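Local coordinates for protein restriction endonuclease S subunits (Thermoanaerobacter tengcongensis, PDB 3OKG) that is the S subunit of a type I methyltransferase, in which it probably binds DNA and confers sequence specificity on the complex, at residues A[320-326]-A[362-368]. Sequence-based numbering, arbitrary orientation.
Sequences DSLERFW and LPPLEEQ
Gln368 has CG beside its backbone N (chi1 -71°) and runs extended beyond it, reaching with its amide from the first turn of helix 365-388 to the chain that leads into helix 324-333; Trp326, with CG anti to its own N (chi1 -178°), turns one face of its indole to the same side chain. Within the second DNA specificity (target-recognition) domain of this HsdS subunit, the contact ties the loop entering helix 324-333 to the N-terminal turn of the long helix 365-388, which runs on into the predicted coiled coil. Three bonds hold the amide and fix its rotation. OE1 of Gln368 accepts from the N of Glu323, the N-cap residue of helix 324-333, at 2.8 Å. NE2 of Gln368 gives one N-H to Ser321 O (3.1 Å) and the other to Pro363 O (2.8 Å), both acceptors lying close to the amide plane. That indole face takes CH-pi contacts from Gln368 CG over the five-membered ring and Pro363 CG over the six-membered ring, while Trp326 NE1 hydrogen-bonds to Pro361 O. Leu365 lies against the loop, CD1 near Asp320 O and CD2 against Ser321 C and Glu323 CG; the Glu323 carboxylate forms a salt bridge with Arg369. Leu322 and Leu362 meet nearly perpendicular, CD1 to CD1 at 3.8 Å, and both touch Val236. One water donates to Ser321 O at 2.7 Å and to Pro363 O at 3.0 Å, bridging the two carbonyls that also receive Gln368 NE2.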
loop_
_atom_site.group_PDB
_atom_site.type_symbol
_atom_site.label_atom_id
_atom_site.label_comp_id
_atom_site.label_asym_id
_atom_site.label_seq_id
_atom_site.Cartn_x
_atom_site.Cartn_y
_atom_site.Cartn_z
ATOM N N ASP A 320 32.168 22.083 -17.017
ATOM C CA ASP A 320 32.946 21.560 -15.897
ATOM C C ASP A 320 32.585 22.201 -14.552
ATOM O O ASP A 320 32.746 21.573 -13.518
ATOM C CB ASP A 320 34.451 21.693 -16.147
ATOM C CG ASP A 320 34.901 20.962 -17.396
ATOM O OD1 ASP A 320 34.281 19.934 -17.736
ATOM O OD2 ASP A 320 35.874 21.421 -18.032
ATOM N N SER A 321 32.109 23.440 -14.555
ATOM C CA SER A 321 31.851 24.110 -13.274
ATOM C C SER A 321 30.496 23.754 -12.661
ATOM O O SER A 321 30.135 24.306 -11.629
ATOM C CB SER A 321 31.946 25.627 -13.418
ATOM O OG SER A 321 30.873 26.114 -14.206
ATOM N N LEU A 322 29.747 22.859 -13.303
ATOM C CA LEU A 322 28.391 22.525 -12.853
ATOM C C LEU A 322 28.216 21.008 -12.736
ATOM O O LEU A 322 28.441 20.279 -13.708
ATOM C CB LEU A 322 27.342 23.099 -13.814
ATOM C CG LEU A 322 25.872 22.671 -13.610
ATOM C CD1 LEU A 322 25.313 23.246 -12.297
ATOM C CD2 LEU A 322 25.009 23.142 -14.772
ATOM N N GLU A 323 27.841 20.549 -11.536
ATOM C CA GLU A 323 27.549 19.145 -11.266
ATOM C C GLU A 323 26.193 18.766 -11.834
ATOM O O GLU A 323 25.212 19.501 -11.676
ATOM C CB GLU A 323 27.544 18.885 -9.756
ATOM C CG GLU A 323 28.922 18.797 -9.132
ATOM C CD GLU A 323 29.671 17.541 -9.562
ATOM O OE1 GLU A 323 29.015 16.574 -10.000
ATOM O OE2 GLU A 323 30.915 17.516 -9.460
ATOM N N ARG A 324 26.138 17.615 -12.493
ATOM C CA ARG A 324 24.903 17.120 -13.071
ATOM C C ARG A 324 23.784 17.124 -12.044
ATOM O O ARG A 324 22.659 17.580 -12.289
ATOM C CB ARG A 324 25.125 15.666 -13.522
ATOM C CG ARG A 324 23.853 14.968 -13.891
ATOM C CD ARG A 324 24.124 13.866 -14.889
ATOM N NE ARG A 324 24.394 12.573 -14.280
ATOM C CZ ARG A 324 25.603 12.150 -13.944
ATOM N NH1 ARG A 324 26.656 12.936 -14.143
ATOM N NH2 ARG A 324 25.753 10.939 -13.409
ATOM N N PHE A 325 24.092 16.579 -10.880
ATOM C CA PHE A 325 23.057 16.431 -9.863
ATOM C C PHE A 325 22.654 17.722 -9.159
ATOM O O PHE A 325 21.534 17.821 -8.643
ATOM C CB PHE A 325 23.431 15.311 -8.902
ATOM C CG PHE A 325 23.358 13.951 -9.559
ATOM C CD1 PHE A 325 22.165 13.520 -10.117
ATOM C CD2 PHE A 325 24.473 13.137 -9.652
ATOM C CE1 PHE A 325 22.074 12.267 -10.747
ATOM C CE2 PHE A 325 24.395 11.895 -10.274
ATOM C CZ PHE A 325 23.191 11.469 -10.829
ATOM N N TRP A 326 23.538 18.721 -9.179
ATOM C CA TRP A 326 23.152 20.075 -8.689
ATOM C C TRP A 326 22.076 20.640 -9.609
ATOM O O TRP A 326 21.026 21.130 -9.162
ATOM C CB TRP A 326 24.379 21.002 -8.662
ATOM C CG TRP A 326 24.123 22.399 -8.128
ATOM C CD1 TRP A 326 24.093 23.575 -8.859
ATOM C CD2 TRP A 326 23.889 22.774 -6.761
ATOM N NE1 TRP A 326 23.858 24.652 -8.023
ATOM C CE2 TRP A 326 23.745 24.191 -6.728
ATOM C CE3 TRP A 326 23.826 22.060 -5.552
ATOM C CZ2 TRP A 326 23.493 24.890 -5.550
ATOM C CZ3 TRP A 326 23.581 22.764 -4.373
ATOM C CH2 TRP A 326 23.423 24.164 -4.380
ATOM N N LEU A 362 25.549 29.078 -8.026
ATOM C CA LEU A 362 26.607 28.180 -8.395
ATOM C C LEU A 362 27.735 28.199 -7.391
ATOM O O LEU A 362 28.598 29.093 -7.448
ATOM C CB LEU A 362 27.136 28.519 -9.814
ATOM C CG LEU A 362 28.082 27.455 -10.392
ATOM C CD1 LEU A 362 27.273 26.240 -10.941
ATOM C CD2 LEU A 362 28.978 28.045 -11.483
ATOM N N PRO A 363 27.736 27.211 -6.469
ATOM C CA PRO A 363 28.846 27.004 -5.545
ATOM C C PRO A 363 30.046 26.456 -6.285
ATOM O O PRO A 363 29.903 25.986 -7.418
ATOM C CB PRO A 363 28.328 25.897 -4.592
ATOM C CG PRO A 363 26.834 25.807 -4.841
ATOM C CD PRO A 363 26.686 26.189 -6.294
ATOM N N PRO A 364 31.217 26.478 -5.640
ATOM C CA PRO A 364 32.350 25.712 -6.150
ATOM C C PRO A 364 31.958 24.228 -6.217
ATOM O O PRO A 364 31.074 23.776 -5.488
ATOM C CB PRO A 364 33.436 25.930 -5.097
ATOM C CG PRO A 364 33.027 27.164 -4.347
ATOM C CD PRO A 364 31.536 27.231 -4.414
ATOM N N LEU A 365 32.608 23.471 -7.084
ATOM C CA LEU A 365 32.234 22.056 -7.263
ATOM C C LEU A 365 32.190 21.278 -5.959
ATOM O O LEU A 365 31.288 20.465 -5.728
ATOM C CB LEU A 365 33.193 21.372 -8.228
ATOM C CG LEU A 365 32.994 21.782 -9.685
ATOM C CD1 LEU A 365 34.195 21.347 -10.522
ATOM C CD2 LEU A 365 31.699 21.177 -10.227
ATOM N N GLU A 366 33.171 21.515 -5.101
ATOM C CA GLU A 366 33.242 20.767 -3.860
ATOM C C GLU A 366 31.992 20.992 -3.010
ATOM O O GLU A 366 31.507 20.067 -2.374
ATOM C CB GLU A 366 34.510 21.085 -3.064
ATOM C CG GLU A 366 35.076 19.838 -2.372
ATOM C CD GLU A 366 35.597 20.099 -0.958
ATOM O OE1 GLU A 366 35.987 19.122 -0.277
ATOM O OE2 GLU A 366 35.617 21.273 -0.523
ATOM N N GLU A 367 31.471 22.216 -3.010
ATOM C CA GLU A 367 30.293 22.526 -2.204
ATOM C C GLU A 367 29.022 21.997 -2.853
ATOM O O GLU A 367 28.092 21.591 -2.157
ATOM C CB GLU A 367 30.173 24.024 -1.964
ATOM C CG GLU A 367 28.886 24.462 -1.266
ATOM C CD GLU A 367 28.917 24.212 0.240
ATOM O OE1 GLU A 367 29.820 23.485 0.712
ATOM O OE2 GLU A 367 28.032 24.734 0.946
ATOM N N GLN A 368 28.962 22.012 -4.183
ATOM C CA GLN A 368 27.829 21.381 -4.864
ATOM C C GLN A 368 27.785 19.918 -4.476
ATOM O O GLN A 368 26.711 19.365 -4.243
ATOM C CB GLN A 368 27.939 21.447 -6.390
ATOM C CG GLN A 368 27.737 22.821 -6.966
ATOM C CD GLN A 368 28.038 22.844 -8.453
ATOM O OE1 GLN A 368 27.524 22.014 -9.209
ATOM N NE2 GLN A 368 28.880 23.792 -8.883
HETATM O O HOH W 1 31.596 25.829 -9.934
#